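Local coordinates for glycosyl hydrolases family 31 family protein (Aspergillus niger, PDB 6DRU) that catalyses the hydrolytic release of alpha-xylose from the non-reducing terminal glucose of xyloglucan oligosaccharides, at residues Asn78-Leu83 with Ile220-Pro225; Thr353-Asn358 with Gly399-Glu404; Ala405-Gly410 with Phe420-Val425. All coordinates share one frame; numbering follows the deposited sequence.

Interaction 1. Residues Asn78-Leu83 with Ile220-Pro225; sequences NGNIIL and IVAAQP
I81 sits over A222, and the contact they make is the packing of one beta sheet on another. Residues 78-83 hold the type II' turn of a beta hairpin: strand 74-78 turns at G79 and N80 into strand 81-85 of a four-stranded antiparallel sheet. Residues 220-225 are the end of strand 216-222, which belongs to the eight-stranded mixed sheet, and the loop that follows. The two-layered stacking fits the beta-rich N-terminal region expected of a family 31 glycosidase.

The tight part is apolar. I81 CB lies 4.0 Å from A222 CB, and the isoleucine then runs back along strand 216-222: with CG1 anti to the backbone N (chi1 -167°) and the chain extended beyond it, CD1 arrives 4.2 Å from I220 CG2 and 3.9 Å from I220 O. A222, with no more than a methyl, lets the isoleucine lie close to the strand, while L111 of strand 108-113 packs on both I81 and A222.

Toward the turn the contact becomes looser and more polar. The side chain of N80 is partly exposed; its OD1 touches A222 CB at 3.7 Å, close to the carbonyl O of the same alanine. The backbone N of N80 is bonded to D27 OD1, which probably steadies the turn. Q224 is also partly exposed, and its chain, bent at chi2 (-61°), swings the amide back toward the hairpin. The side chains of N80 and Q224 slip past one another in opposite senses, their amide planes 81° apart. N80 ND2 and Q224 NE2 are merely neighbours at 3.9 Å, two nitrogens not bonded to each other; the hydrogen bond of Q224 NE2 goes to the carbonyl O of V102 on strand 98-102.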
ATOM      1  N   ASN A  78      26.806 -13.166  29.947  1.00 53.28           N
ATOM      2  CA  ASN A  78      27.366 -14.282  29.190  1.00 60.52           C
ATOM      3  C   ASN A  78      28.764 -13.872  28.750  1.00 70.53           C
ATOM      4  O   ASN A  78      28.915 -12.959  27.933  1.00 64.96           O
ATOM      5  CB  ASN A  78      26.493 -14.634  27.985  1.00 54.78           C
ATOM      6  CG  ASN A  78      27.147 -15.648  27.069  1.00 62.65           C
ATOM      7  OD1 ASN A  78      27.924 -16.494  27.512  1.00 64.40           O
ATOM      8  ND2 ASN A  78      26.842 -15.563  25.779  1.00 57.52           N
ATOM      9  N   GLY A  79      29.779 -14.536  29.289  1.00 66.52           N
ATOM     10  CA  GLY A  79      31.143 -14.155  28.960  1.00 63.84           C
ATOM     11  C   GLY A  79      31.478 -12.807  29.565  1.00 59.79           C
ATOM     12  O   GLY A  79      31.275 -12.574  30.762  1.00 66.88           O
ATOM     13  N   ASN A  80      31.984 -11.896  28.736  1.00 56.87           N
ATOM     14  CA  ASN A  80      32.343 -10.559  29.183  1.00 65.45           C
ATOM     15  C   ASN A  80      31.310  -9.511  28.789  1.00 68.44           C
ATOM     16  O   ASN A  80      31.543  -8.317  29.003  1.00 70.00           O
ATOM     17  CB  ASN A  80      33.729 -10.165  28.655  1.00 72.82           C
ATOM     18  CG  ASN A  80      33.825 -10.205  27.134  1.00 81.05           C
ATOM     19  OD1 ASN A  80      32.836 -10.021  26.426  1.00 85.78           O
ATOM     20  ND2 ASN A  80      35.031 -10.440  26.627  1.00 77.96           N
ATOM     21  N   ILE A  81      30.180  -9.925  28.218  1.00 67.44           N
ATOM     22  CA  ILE A  81      29.103  -9.010  27.853  1.00 69.39           C
ATOM     23  C   ILE A  81      27.976  -9.166  28.864  1.00 59.23           C
ATOM     24  O   ILE A  81      27.688 -10.276  29.331  1.00 55.34           O
ATOM     25  CB  ILE A  81      28.612  -9.255  26.410  1.00 69.51           C
ATOM     26  CG1 ILE A  81      27.731  -8.098  25.938  1.00 68.38           C
ATOM     27  CG2 ILE A  81      27.847 -10.561  26.290  1.00 54.87           C
ATOM     28  CD1 ILE A  81      27.313  -8.207  24.488  1.00 57.65           C
ATOM     29  N   ILE A  82      27.363  -8.045  29.236  1.00 60.36           N
ATOM     30  CA  ILE A  82      26.272  -8.026  30.202  1.00 58.16           C
ATOM     31  C   ILE A  82      25.098  -7.273  29.596  1.00 63.62           C
ATOM     32  O   ILE A  82      25.275  -6.220  28.976  1.00 62.70           O
ATOM     33  CB  ILE A  82      26.704  -7.375  31.534  1.00 64.64           C
ATOM     34  CG1 ILE A  82      27.679  -8.281  32.290  1.00 70.11           C
ATOM     35  CG2 ILE A  82      25.500  -7.050  32.404  1.00 58.41           C
ATOM     36  CD1 ILE A  82      28.018  -7.778  33.679  1.00 63.36           C
ATOM     37  N   LEU A  83      23.899  -7.817  29.780  1.00 62.56           N
ATOM     38  CA  LEU A  83      22.665  -7.160  29.381  1.00 49.43           C
ATOM     39  C   LEU A  83      21.967  -6.609  30.615  1.00 52.48           C
ATOM     40  O   LEU A  83      21.874  -7.286  31.643  1.00 57.71           O
ATOM     41  CB  LEU A  83      21.741  -8.133  28.646  1.00 62.53           C
ATOM     42  CG  LEU A  83      20.236  -7.859  28.716  1.00 56.90           C
ATOM     43  CD1 LEU A  83      19.842  -6.666  27.854  1.00 55.35           C
ATOM     44  CD2 LEU A  83      19.448  -9.100  28.325  1.00 57.72           C
ATOM     45  N   ILE A 220      24.792  -9.130  18.970  1.00 54.07           N
ATOM     46  CA  ILE A 220      25.858  -8.236  19.411  1.00 59.39           C
ATOM     47  C   ILE A 220      26.872  -9.054  20.201  1.00 59.53           C
ATOM     48  O   ILE A 220      26.496  -9.847  21.073  1.00 57.79           O
ATOM     49  CB  ILE A 220      25.311  -7.059  20.242  1.00 43.56           C
ATOM     50  CG1 ILE A 220      26.448  -6.137  20.687  1.00 46.70           C
ATOM     51  CG2 ILE A 220      24.507  -7.549  21.439  1.00 43.78           C
ATOM     52  CD1 ILE A 220      25.974  -4.858  21.340  1.00 56.32           C
ATOM     53  N   VAL A 221      28.152  -8.871  19.884  0.58 56.57           N
ATOM     54  CA  VAL A 221      29.238  -9.598  20.528  0.58 58.40           C
ATOM     55  C   VAL A 221      30.299  -8.597  20.961  0.58 60.26           C
ATOM     56  O   VAL A 221      30.626  -7.664  20.218  0.58 63.13           O
ATOM     57  CB  VAL A 221      29.833 -10.675  19.595  0.58 56.82           C
ATOM     58  CG1 VAL A 221      30.269 -10.063  18.271  0.58 53.41           C
ATOM     59  CG2 VAL A 221      30.992 -11.386  20.272  0.58 62.23           C
ATOM     60  N   ALA A 222      30.827  -8.782  22.168  1.00 55.57           N
ATOM     61  CA  ALA A 222      31.799  -7.871  22.756  1.00 63.02           C
ATOM     62  C   ALA A 222      33.198  -8.476  22.764  1.00 60.31           C
ATOM     63  O   ALA A 222      33.369  -9.697  22.834  1.00 65.55           O
ATOM     64  CB  ALA A 222      31.403  -7.499  24.187  1.00 53.42           C
ATOM     65  N   ALA A 223      34.200  -7.601  22.696  1.00 49.18           N
ATOM     66  CA  ALA A 223      35.594  -8.002  22.822  1.00 61.39           C
ATOM     67  C   ALA A 223      36.370  -6.870  23.479  1.00 66.37           C
ATOM     68  O   ALA A 223      35.964  -5.706  23.434  1.00 65.03           O
ATOM     69  CB  ALA A 223      36.211  -8.359  21.465  1.00 63.28           C
ATOM     70  N   GLN A 224      37.496  -7.225  24.091  1.00 63.57           N
ATOM     71  CA  GLN A 224      38.320  -6.222  24.751  1.00 67.74           C
ATOM     72  C   GLN A 224      38.880  -5.242  23.721  1.00 64.91           C
ATOM     73  O   GLN A 224      39.186  -5.637  22.593  1.00 68.46           O
ATOM     74  CB  GLN A 224      39.457  -6.885  25.527  1.00 60.33           C
ATOM     75  CG  GLN A 224      38.988  -7.791  26.655  1.00 64.84           C
ATOM     76  CD  GLN A 224      38.185  -7.045  27.703  1.00 67.43           C
ATOM     77  OE1 GLN A 224      38.416  -5.861  27.949  1.00 65.78           O
ATOM     78  NE2 GLN A 224      37.237  -7.735  28.324  1.00 67.26           N
ATOM     79  N   PRO A 225      39.020  -3.962  24.076  1.00 61.78           N
ATOM     80  CA  PRO A 225      39.369  -2.952  23.071  1.00 62.95           C
ATOM     81  C   PRO A 225      40.732  -3.211  22.446  1.00 64.97           C
ATOM     82  O   PRO A 225      41.642  -3.756  23.078  1.00 71.36           O
ATOM     83  CB  PRO A 225      39.353  -1.640  23.863  1.00 52.04           C
ATOM     84  CG  PRO A 225      39.507  -2.044  25.286  1.00 49.66           C
ATOM     85  CD  PRO A 225      38.837  -3.375  25.414  1.00 53.97           C
TER

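Interaction 2. Residues Thr353-Asn358 with Gly399-Glu404; sequences TTDSWN and GGALGE. With NAG (2-acetamido-2-deoxy-beta-D-glucopyranose), chain D; BGC (beta-D-glucopyranose), chain F.
L402 and D355 bury the most surface here, and they meet twice: through a hydrogen bond and through their carbon atoms. The backbone N of L402 points at D355 OD2, 2.6 Å away, and the bond is fairly straight (158° at the hydrogen). It uses the anti lone pair of OD2, the one turned away from the other carboxylate oxygen. D355 CG stands anti to its own backbone N (chi1 -151°), which carries the carboxylate across to residues 399-404 and puts D355 CB 3.7 Å from L402 CB. The second oxygen, OD1, takes the backbone N of S356 at 2.7 Å, somewhat out of the carboxylate plane, and also the N of N409, so three backbone N-H groups converge on this buried acid.

Strand 355-357 pairs antiparallel with 360-364 beside the TIM barrel, and T354 and D355 both face I362 there as a classic beta bulge. Residues 399-404 belong to the long loop after barrel strand 391-394. One branch of L402, CD2, comes 3.7 Å from W357 CB and near the carbonyl O of S356, while W325 and P326 of strand 319-328 cover the same leucine.

T354, next in buried surface, is tied to the loop by a water held by its OG1 and by G400 O.

Beyond L402 both segments reach the bound glucose. W357 CH2 lies 3.7 Å from its C6, and the sugar's O4 donates to E404 OE2 at 2.6 Å. The other oxygen of that carboxylate, OE1, forms a salt bridge with K119 of a third subunit.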
ATOM      1  N   THR A 353       8.899  -9.237 -16.886  1.00 60.35           N
ATOM      2  CA  THR A 353      10.305  -8.996 -17.185  1.00 45.66           C
ATOM      3  C   THR A 353      10.941  -8.136 -16.102  1.00 56.26           C
ATOM      4  O   THR A 353      10.328  -7.197 -15.588  1.00 55.34           O
ATOM      5  CB  THR A 353      10.448  -8.314 -18.546  1.00 54.92           C
ATOM      6  OG1 THR A 353       9.523  -7.221 -18.637  1.00 64.25           O
ATOM      7  CG2 THR A 353      10.174  -9.303 -19.668  1.00 45.43           C
ATOM      8  N   THR A 354      12.188  -8.459 -15.763  1.00 58.76           N
ATOM      9  CA  THR A 354      12.892  -7.792 -14.675  1.00 57.24           C
ATOM     10  C   THR A 354      13.942  -6.798 -15.150  1.00 64.83           C
ATOM     11  O   THR A 354      14.262  -5.857 -14.415  1.00 64.00           O
ATOM     12  CB  THR A 354      13.557  -8.829 -13.765  1.00 54.36           C
ATOM     13  OG1 THR A 354      14.376  -9.704 -14.552  1.00 57.15           O
ATOM     14  CG2 THR A 354      12.501  -9.654 -13.046  1.00 49.73           C
ATOM     15  N   ASP A 355      14.489  -6.979 -16.352  1.00 60.65           N
ATOM     16  CA  ASP A 355      15.465  -6.048 -16.907  1.00 60.05           C
ATOM     17  C   ASP A 355      15.630  -6.307 -18.400  1.00 62.24           C
ATOM     18  O   ASP A 355      14.783  -6.961 -19.017  1.00 60.32           O
ATOM     19  CB  ASP A 355      16.813  -6.175 -16.187  1.00 70.58           C
ATOM     20  CG  ASP A 355      17.603  -4.873 -16.178  1.00 72.20           C
ATOM     21  OD1 ASP A 355      17.432  -4.060 -17.114  1.00 65.77           O
ATOM     22  OD2 ASP A 355      18.403  -4.667 -15.239  1.00 71.66           O
ATOM     23  N   SER A 356      16.715  -5.806 -18.988  1.00 63.12           N
ATOM     24  CA  SER A 356      17.009  -6.036 -20.394  1.00 46.78           C
ATOM     25  C   SER A 356      18.511  -6.195 -20.573  1.00 56.31           C
ATOM     26  O   SER A 356      19.309  -5.725 -19.759  1.00 60.51           O
ATOM     27  CB  SER A 356      16.494  -4.899 -21.286  1.00 48.53           C
ATOM     28  OG  SER A 356      17.155  -3.680 -20.995  1.00 55.14           O
ATOM     29  N   TRP A 357      18.881  -6.866 -21.659  1.00 61.37           N
ATOM     30  CA  TRP A 357      20.269  -7.059 -22.052  1.00 58.97           C
ATOM     31  C   TRP A 357      20.283  -7.717 -23.423  1.00 61.77           C
ATOM     32  O   TRP A 357      19.392  -8.507 -23.747  1.00 71.38           O
ATOM     33  CB  TRP A 357      21.043  -7.919 -21.044  1.00 55.88           C
ATOM     34  CG  TRP A 357      22.472  -8.119 -21.435  1.00 60.98           C
ATOM     35  CD1 TRP A 357      23.041  -9.262 -21.912  1.00 63.60           C
ATOM     36  CD2 TRP A 357      23.512  -7.133 -21.412  1.00 64.98           C
ATOM     37  NE1 TRP A 357      24.374  -9.055 -22.174  1.00 65.27           N
ATOM     38  CE2 TRP A 357      24.687  -7.755 -21.876  1.00 62.65           C
ATOM     39  CE3 TRP A 357      23.564  -5.787 -21.036  1.00 62.55           C
ATOM     40  CZ2 TRP A 357      25.900  -7.077 -21.975  1.00 65.87           C
ATOM     41  CZ3 TRP A 357      24.769  -5.116 -21.135  1.00 58.04           C
ATOM     42  CH2 TRP A 357      25.920  -5.761 -21.601  1.00 63.49           C
ATOM     43  N   ASN A 358      21.295  -7.374 -24.223  1.00 66.94           N
ATOM     44  CA  ASN A 358      21.488  -7.973 -25.542  1.00 60.05           C
ATOM     45  C   ASN A 358      20.284  -7.712 -26.448  1.00 65.36           C
ATOM     46  O   ASN A 358      19.918  -8.544 -27.280  1.00 69.48           O
ATOM     47  CB  ASN A 358      21.782  -9.475 -25.416  1.00 65.30           C
ATOM     48  CG  ASN A 358      22.261 -10.098 -26.711  1.00 62.66           C
ATOM     49  OD1 ASN A 358      21.569 -10.926 -27.301  1.00 82.39           O
ATOM     50  ND2 ASN A 358      23.450  -9.708 -27.157  1.00 59.34           N
ATOM     51  N   GLY A 399      20.840  -8.993  -7.928  1.00 65.55           N
ATOM     52  CA  GLY A 399      19.472  -9.187  -7.502  1.00 63.42           C
ATOM     53  C   GLY A 399      18.582  -8.030  -7.926  1.00 71.34           C
ATOM     54  O   GLY A 399      19.003  -6.866  -7.970  1.00 71.74           O
ATOM     55  N   GLY A 400      17.326  -8.352  -8.226  1.00 65.06           N
ATOM     56  CA  GLY A 400      16.375  -7.362  -8.689  1.00 61.91           C
ATOM     57  C   GLY A 400      16.533  -7.060 -10.165  1.00 57.43           C
ATOM     58  O   GLY A 400      16.027  -7.801 -11.013  1.00 59.97           O
ATOM     59  N   ALA A 401      17.230  -5.974 -10.483  1.00 52.00           N
ATOM     60  CA  ALA A 401      17.584  -5.667 -11.862  1.00 57.17           C
ATOM     61  C   ALA A 401      18.754  -6.555 -12.285  1.00 56.07           C
ATOM     62  O   ALA A 401      19.149  -7.484 -11.575  1.00 64.15           O
ATOM     63  CB  ALA A 401      17.899  -4.181 -12.013  1.00 52.81           C
ATOM     64  N   LEU A 402      19.336  -6.276 -13.448  1.00 55.67           N
ATOM     65  CA  LEU A 402      20.430  -7.095 -13.967  1.00 61.63           C
ATOM     66  C   LEU A 402      21.773  -6.429 -13.667  1.00 68.23           C
ATOM     67  O   LEU A 402      22.492  -5.963 -14.551  1.00 68.67           O
ATOM     68  CB  LEU A 402      20.241  -7.348 -15.461  1.00 56.98           C
ATOM     69  CG  LEU A 402      21.142  -8.419 -16.080  1.00 59.51           C
ATOM     70  CD1 LEU A 402      21.193  -9.662 -15.203  1.00 57.51           C
ATOM     71  CD2 LEU A 402      20.670  -8.771 -17.481  1.00 56.22           C
ATOM     72  N   GLY A 403      22.091  -6.369 -12.373  1.00 54.33           N
ATOM     73  CA  GLY A 403      23.430  -6.051 -11.926  1.00 66.53           C
ATOM     74  C   GLY A 403      23.754  -4.581 -11.757  1.00 66.84           C
ATOM     75  O   GLY A 403      24.818  -4.262 -11.210  1.00 67.70           O
ATOM     76  N   GLU A 404      22.890  -3.674 -12.204  1.00 56.34           N
ATOM     77  CA  GLU A 404      23.166  -2.249 -12.139  1.00 46.28           C
ATOM     78  C   GLU A 404      22.112  -1.534 -11.305  1.00 56.37           C
ATOM     79  O   GLU A 404      21.040  -2.073 -11.016  1.00 57.11           O
ATOM     80  CB  GLU A 404      23.230  -1.629 -13.540  1.00 56.43           C
ATOM     81  CG  GLU A 404      24.196  -2.323 -14.484  1.00 58.09           C
ATOM     82  CD  GLU A 404      25.644  -1.987 -14.188  1.00 67.10           C
ATOM     83  OE1 GLU A 404      25.892  -1.085 -13.360  1.00 70.31           O
ATOM     84  OE2 GLU A 404      26.535  -2.628 -14.783  1.00 68.44           O
TER
HETATM   85  C1  NAG D   1      23.810 -10.573 -28.293  1.00 58.92           C
HETATM   86  C2  NAG D   1      24.257  -9.870 -29.560  1.00 64.08           C
HETATM   87  C3  NAG D   1      24.814 -10.767 -30.609  1.00 62.52           C
HETATM   88  C4  NAG D   1      25.675 -11.870 -30.034  1.00 64.94           C
HETATM   89  C5  NAG D   1      24.961 -12.540 -28.885  1.00 60.71           C
HETATM   90  C6  NAG D   1      25.823 -13.645 -28.316  1.00 64.41           C
HETATM   91  C7  NAG D   1      22.880  -7.829 -29.754  1.00 69.22           C
HETATM   92  C8  NAG D   1      21.673  -7.123 -30.334  1.00 67.01           C
HETATM   93  N2  NAG D   1      23.134  -9.183 -30.093  1.00 67.86           N
HETATM   94  O3  NAG D   1      25.544  -9.995 -31.536  1.00 59.96           O
HETATM   95  O4  NAG D   1      25.939 -12.820 -31.038  1.00 60.95           O
HETATM   96  O5  NAG D   1      24.721 -11.568 -27.902  1.00 68.69           O
HETATM   97  O6  NAG D   1      25.566 -13.784 -26.937  1.00 86.12           O
HETATM   98  O7  NAG D   1      23.628  -7.238 -29.002  1.00 70.82           O
HETATM   99  C2  BGC F   5      27.048  -1.300 -18.983  1.00 78.70           C
HETATM  100  C3  BGC F   5      26.437  -2.016 -17.829  1.00 77.59           C
HETATM  101  C4  BGC F   5      26.572  -3.536 -18.031  1.00 70.77           C
HETATM  102  C5  BGC F   5      27.998  -3.895 -18.342  1.00 73.66           C
HETATM  103  C6  BGC F   5      28.094  -5.380 -18.666  1.00 72.71           C
HETATM  104  C1  BGC F   5      28.474  -1.768 -19.118  1.00 74.67           C
HETATM  105  O2  BGC F   5      27.015   0.129 -18.767  1.00 83.71           O
HETATM  106  O3  BGC F   5      25.103  -1.667 -17.734  1.00 76.03           O
HETATM  107  O4  BGC F   5      26.176  -4.209 -16.857  1.00 63.38           O
HETATM  108  O5  BGC F   5      28.456  -3.156 -19.457  1.00 79.50           O
HETATM  109  O6  BGC F   5      29.305  -5.639 -19.344  1.00 61.37           O
HETATM  110  O   HOH W   1      16.843  -8.935 -13.574  1.00 51.66           O

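Interaction 3. Residues Ala405-Gly410 with Phe420-Val425; sequences AYENNG and FTLPNV. With BGC (beta-D-glucopyranose), chain F.
E407 and F420 have the nearest CA atoms of the two segments, and their CB atoms pack 4.1 Å apart. Van der Waals contacts between carbon and oxygen flank this pair. L422 turns its CD2 to the carbonyl O of A405 (3.8 Å), and the bent chain of E407 passes beside the T421 carbonyl O so that its OE2 abuts CD and CG of P423.

Polar links are few and mostly indirect. A water bridges the segments, accepting from E407 N and donating to F420 O at 2.8 Å. E407 OE1 receives the backbone N of N408, folding the acid back on its own loop. The N408 amide stands at 75° to the ring of F420, with N408 ND2 3.3 Å from F420 CD2; the amide's OD1 is bonded by R363 of a second subunit, and its ND2 donates to the carbonyl O of P351 there.

Aromatic contacts reach a third subunit: F420 meets F16 of that chain edge-to-face, as Y406 meets its W88.

Sugar binding falls to Y406 and N409. N409 ND2 donates to O4 of the bound glucose (3.1 Å, 160°), and Y406 OH lies 2.7 Å from O3, a hydrogen bond made less certain by the poorly placed O3. Such a loop after barrel strand 391-394, reaching the bound sugar, is characteristic of a TIM-barrel glycosidase, whose active site is framed by the loops following its strands.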
ATOM      1  N   ALA A 405      22.435  -0.301 -10.920  1.00 59.56           N
ATOM      2  CA  ALA A 405      21.530   0.548 -10.158  1.00 53.07           C
ATOM      3  C   ALA A 405      20.525   1.273 -11.040  1.00 55.20           C
ATOM      4  O   ALA A 405      19.808   2.152 -10.551  1.00 67.08           O
ATOM      5  CB  ALA A 405      22.328   1.561  -9.334  1.00 56.84           C
ATOM      6  N   TYR A 406      20.476   0.937 -12.325  1.00 56.60           N
ATOM      7  CA  TYR A 406      19.516   1.500 -13.257  1.00 56.27           C
ATOM      8  C   TYR A 406      18.856   0.374 -14.037  1.00 61.22           C
ATOM      9  O   TYR A 406      19.436  -0.701 -14.218  1.00 59.30           O
ATOM     10  CB  TYR A 406      20.184   2.491 -14.222  1.00 48.97           C
ATOM     11  CG  TYR A 406      21.497   1.998 -14.793  1.00 62.33           C
ATOM     12  CD1 TYR A 406      21.528   1.181 -15.915  1.00 63.90           C
ATOM     13  CD2 TYR A 406      22.707   2.351 -14.208  1.00 61.02           C
ATOM     14  CE1 TYR A 406      22.728   0.729 -16.438  1.00 66.31           C
ATOM     15  CE2 TYR A 406      23.910   1.905 -14.722  1.00 58.68           C
ATOM     16  CZ  TYR A 406      23.914   1.095 -15.836  1.00 64.35           C
ATOM     17  OH  TYR A 406      25.109   0.650 -16.351  1.00 57.88           O
ATOM     18  N   GLU A 407      17.634   0.625 -14.489  1.00 55.12           N
ATOM     19  CA  GLU A 407      16.914  -0.345 -15.297  1.00 56.29           C
ATOM     20  C   GLU A 407      17.245  -0.161 -16.775  1.00 58.23           C
ATOM     21  O   GLU A 407      17.912   0.795 -17.178  1.00 58.18           O
ATOM     22  CB  GLU A 407      15.406  -0.226 -15.064  1.00 54.02           C
ATOM     23  CG  GLU A 407      14.878  -1.112 -13.948  1.00 51.73           C
ATOM     24  CD  GLU A 407      14.881  -2.585 -14.318  1.00 58.53           C
ATOM     25  OE1 GLU A 407      15.095  -2.907 -15.507  1.00 56.96           O
ATOM     26  OE2 GLU A 407      14.670  -3.424 -13.418  1.00 60.69           O
ATOM     27  N   ASN A 408      16.778  -1.114 -17.585  1.00 60.14           N
ATOM     28  CA  ASN A 408      16.961  -1.087 -19.038  1.00 56.87           C
ATOM     29  C   ASN A 408      18.442  -1.179 -19.403  1.00 61.98           C
ATOM     30  O   ASN A 408      18.961  -0.405 -20.209  1.00 58.22           O
ATOM     31  CB  ASN A 408      16.306   0.150 -19.658  1.00 50.72           C
ATOM     32  CG  ASN A 408      14.831   0.257 -19.320  1.00 60.72           C
ATOM     33  OD1 ASN A 408      14.016  -0.539 -19.789  1.00 56.05           O
ATOM     34  ND2 ASN A 408      14.482   1.239 -18.495  1.00 56.51           N
ATOM     35  N   ASN A 409      19.125  -2.137 -18.780  1.00 61.58           N
ATOM     36  CA  ASN A 409      20.540  -2.347 -19.042  1.00 59.11           C
ATOM     37  C   ASN A 409      20.771  -2.674 -20.513  1.00 52.72           C
ATOM     38  O   ASN A 409      19.906  -3.231 -21.195  1.00 56.45           O
ATOM     39  CB  ASN A 409      21.077  -3.471 -18.154  1.00 52.85           C
ATOM     40  CG  ASN A 409      22.591  -3.510 -18.113  1.00 63.67           C
ATOM     41  OD1 ASN A 409      23.261  -2.609 -18.616  1.00 78.02           O
ATOM     42  ND2 ASN A 409      23.140  -4.558 -17.507  1.00 59.91           N
ATOM     43  N   GLY A 410      21.956  -2.320 -21.003  1.00 65.94           N
ATOM     44  CA  GLY A 410      22.307  -2.550 -22.387  1.00 64.94           C
ATOM     45  C   GLY A 410      21.794  -1.518 -23.363  1.00 58.43           C
ATOM     46  O   GLY A 410      22.222  -1.524 -24.525  1.00 75.04           O
ATOM     47  N   PHE A 420      13.513   5.044 -14.020  1.00 55.32           N
ATOM     48  CA  PHE A 420      12.605   3.918 -13.855  1.00 54.10           C
ATOM     49  C   PHE A 420      12.887   3.244 -12.518  1.00 57.47           C
ATOM     50  O   PHE A 420      14.043   2.952 -12.192  1.00 60.78           O
ATOM     51  CB  PHE A 420      12.768   2.919 -15.002  1.00 55.26           C
ATOM     52  CG  PHE A 420      12.179   3.386 -16.308  1.00 63.21           C
ATOM     53  CD1 PHE A 420      10.822   3.252 -16.562  1.00 61.41           C
ATOM     54  CD2 PHE A 420      12.985   3.944 -17.289  1.00 65.39           C
ATOM     55  CE1 PHE A 420      10.280   3.676 -17.764  1.00 47.91           C
ATOM     56  CE2 PHE A 420      12.447   4.369 -18.493  1.00 58.22           C
ATOM     57  CZ  PHE A 420      11.095   4.235 -18.730  1.00 44.77           C
ATOM     58  N   THR A 421      11.834   3.002 -11.741  1.00 55.13           N
ATOM     59  CA  THR A 421      12.001   2.480 -10.390  1.00 55.47           C
ATOM     60  C   THR A 421      12.577   1.070 -10.417  1.00 61.07           C
ATOM     61  O   THR A 421      12.213   0.247 -11.264  1.00 65.13           O
ATOM     62  CB  THR A 421      10.665   2.482  -9.648  1.00 56.37           C
ATOM     63  OG1 THR A 421       9.999   3.733  -9.859  1.00 63.20           O
ATOM     64  CG2 THR A 421      10.887   2.282  -8.156  1.00 50.65           C
ATOM     65  N   LEU A 422      13.488   0.794  -9.488  1.00 52.91           N
ATOM     66  CA  LEU A 422      14.049  -0.543  -9.384  1.00 50.90           C
ATOM     67  C   LEU A 422      12.962  -1.532  -8.967  1.00 61.76           C
ATOM     68  O   LEU A 422      12.094  -1.200  -8.153  1.00 60.95           O
ATOM     69  CB  LEU A 422      15.204  -0.558  -8.387  1.00 49.72           C
ATOM     70  CG  LEU A 422      16.447   0.195  -8.868  1.00 58.94           C
ATOM     71  CD1 LEU A 422      17.582   0.087  -7.859  1.00 47.47           C
ATOM     72  CD2 LEU A 422      16.888  -0.312 -10.236  1.00 51.11           C
ATOM     73  N   PRO A 423      12.982  -2.754  -9.502  1.00 58.62           N
ATOM     74  CA  PRO A 423      11.814  -3.637  -9.388  1.00 54.79           C
ATOM     75  C   PRO A 423      11.752  -4.352  -8.043  1.00 54.33           C
ATOM     76  O   PRO A 423      12.742  -4.922  -7.577  1.00 59.50           O
ATOM     77  CB  PRO A 423      12.015  -4.630 -10.536  1.00 46.80           C
ATOM     78  CG  PRO A 423      13.500  -4.722 -10.669  1.00 47.82           C
ATOM     79  CD  PRO A 423      14.054  -3.359 -10.313  1.00 55.52           C
ATOM     80  N   ASN A 424      10.571  -4.318  -7.422  1.00 58.02           N
ATOM     81  CA  ASN A 424      10.268  -5.158  -6.264  1.00 53.11           C
ATOM     82  C   ASN A 424       9.661  -6.455  -6.789  1.00 56.28           C
ATOM     83  O   ASN A 424       8.444  -6.630  -6.869  1.00 63.94           O
ATOM     84  CB  ASN A 424       9.330  -4.436  -5.306  1.00 47.93           C
ATOM     85  CG  ASN A 424       9.062  -5.231  -4.041  1.00 60.36           C
ATOM     86  OD1 ASN A 424       9.760  -6.201  -3.743  1.00 60.41           O
ATOM     87  ND2 ASN A 424       8.043  -4.826  -3.292  1.00 61.61           N
ATOM     88  N   VAL A 425      10.542  -7.386  -7.155  1.00 49.97           N
ATOM     89  CA  VAL A 425      10.142  -8.594  -7.867  1.00 51.35           C
ATOM     90  C   VAL A 425       9.605  -9.640  -6.899  1.00 56.31           C
ATOM     91  O   VAL A 425       9.770  -9.522  -5.678  1.00 58.22           O
ATOM     92  CB  VAL A 425      11.315  -9.162  -8.688  1.00 57.68           C
ATOM     93  CG1 VAL A 425      11.873  -8.100  -9.617  1.00 51.92           C
ATOM     94  CG2 VAL A 425      12.398  -9.686  -7.765  1.00 47.59           C
TER
HETATM   95  C2  BGC F   5      27.048  -1.300 -18.983  1.00 78.70           C
HETATM   96  C3  BGC F   5      26.437  -2.016 -17.829  1.00 77.59           C
HETATM   97  C4  BGC F   5      26.572  -3.536 -18.031  1.00 70.77           C
HETATM   98  C5  BGC F   5      27.998  -3.895 -18.342  1.00 73.66           C
HETATM   99  C6  BGC F   5      28.094  -5.380 -18.666  1.00 72.71           C
HETATM  100  C1  BGC F   5      28.474  -1.768 -19.118  1.00 74.67           C
HETATM  101  O2  BGC F   5      27.015   0.129 -18.767  1.00 83.71           O
HETATM  102  O3  BGC F   5      25.103  -1.667 -17.734  1.00 76.03           O
HETATM  103  O4  BGC F   5      26.176  -4.209 -16.857  1.00 63.38           O
HETATM  104  O5  BGC F   5      28.456  -3.156 -19.457  1.00 79.50           O
HETATM  105  O6  BGC F   5      29.305  -5.639 -19.344  1.00 61.37           O
HETATM  106  O   HOH W   2      16.317   2.825 -13.890  1.00 52.00           O

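Overall arrangement
Interaction 1 stands apart: it closes before the other two open along the chain, and its centre is 43 Å from that of interaction 2 and 42 Å from that of interaction 3. It joins two sheets of the beta-rich N-terminal part, away from the annotated sites. Interactions 2 and 3 follow in series within the TIM-barrel domain, with centres 6 Å apart. Residues 399-404 and 405-410 are consecutive pieces of the loop between strand 391-394 and helix 413-417, and N409 docks on strand 355-357 through S356 and D355. Both contacts touch the same glucose and the second subunit, and the loop 399-410 contributes both to the sugar site and to the subunit interfaces.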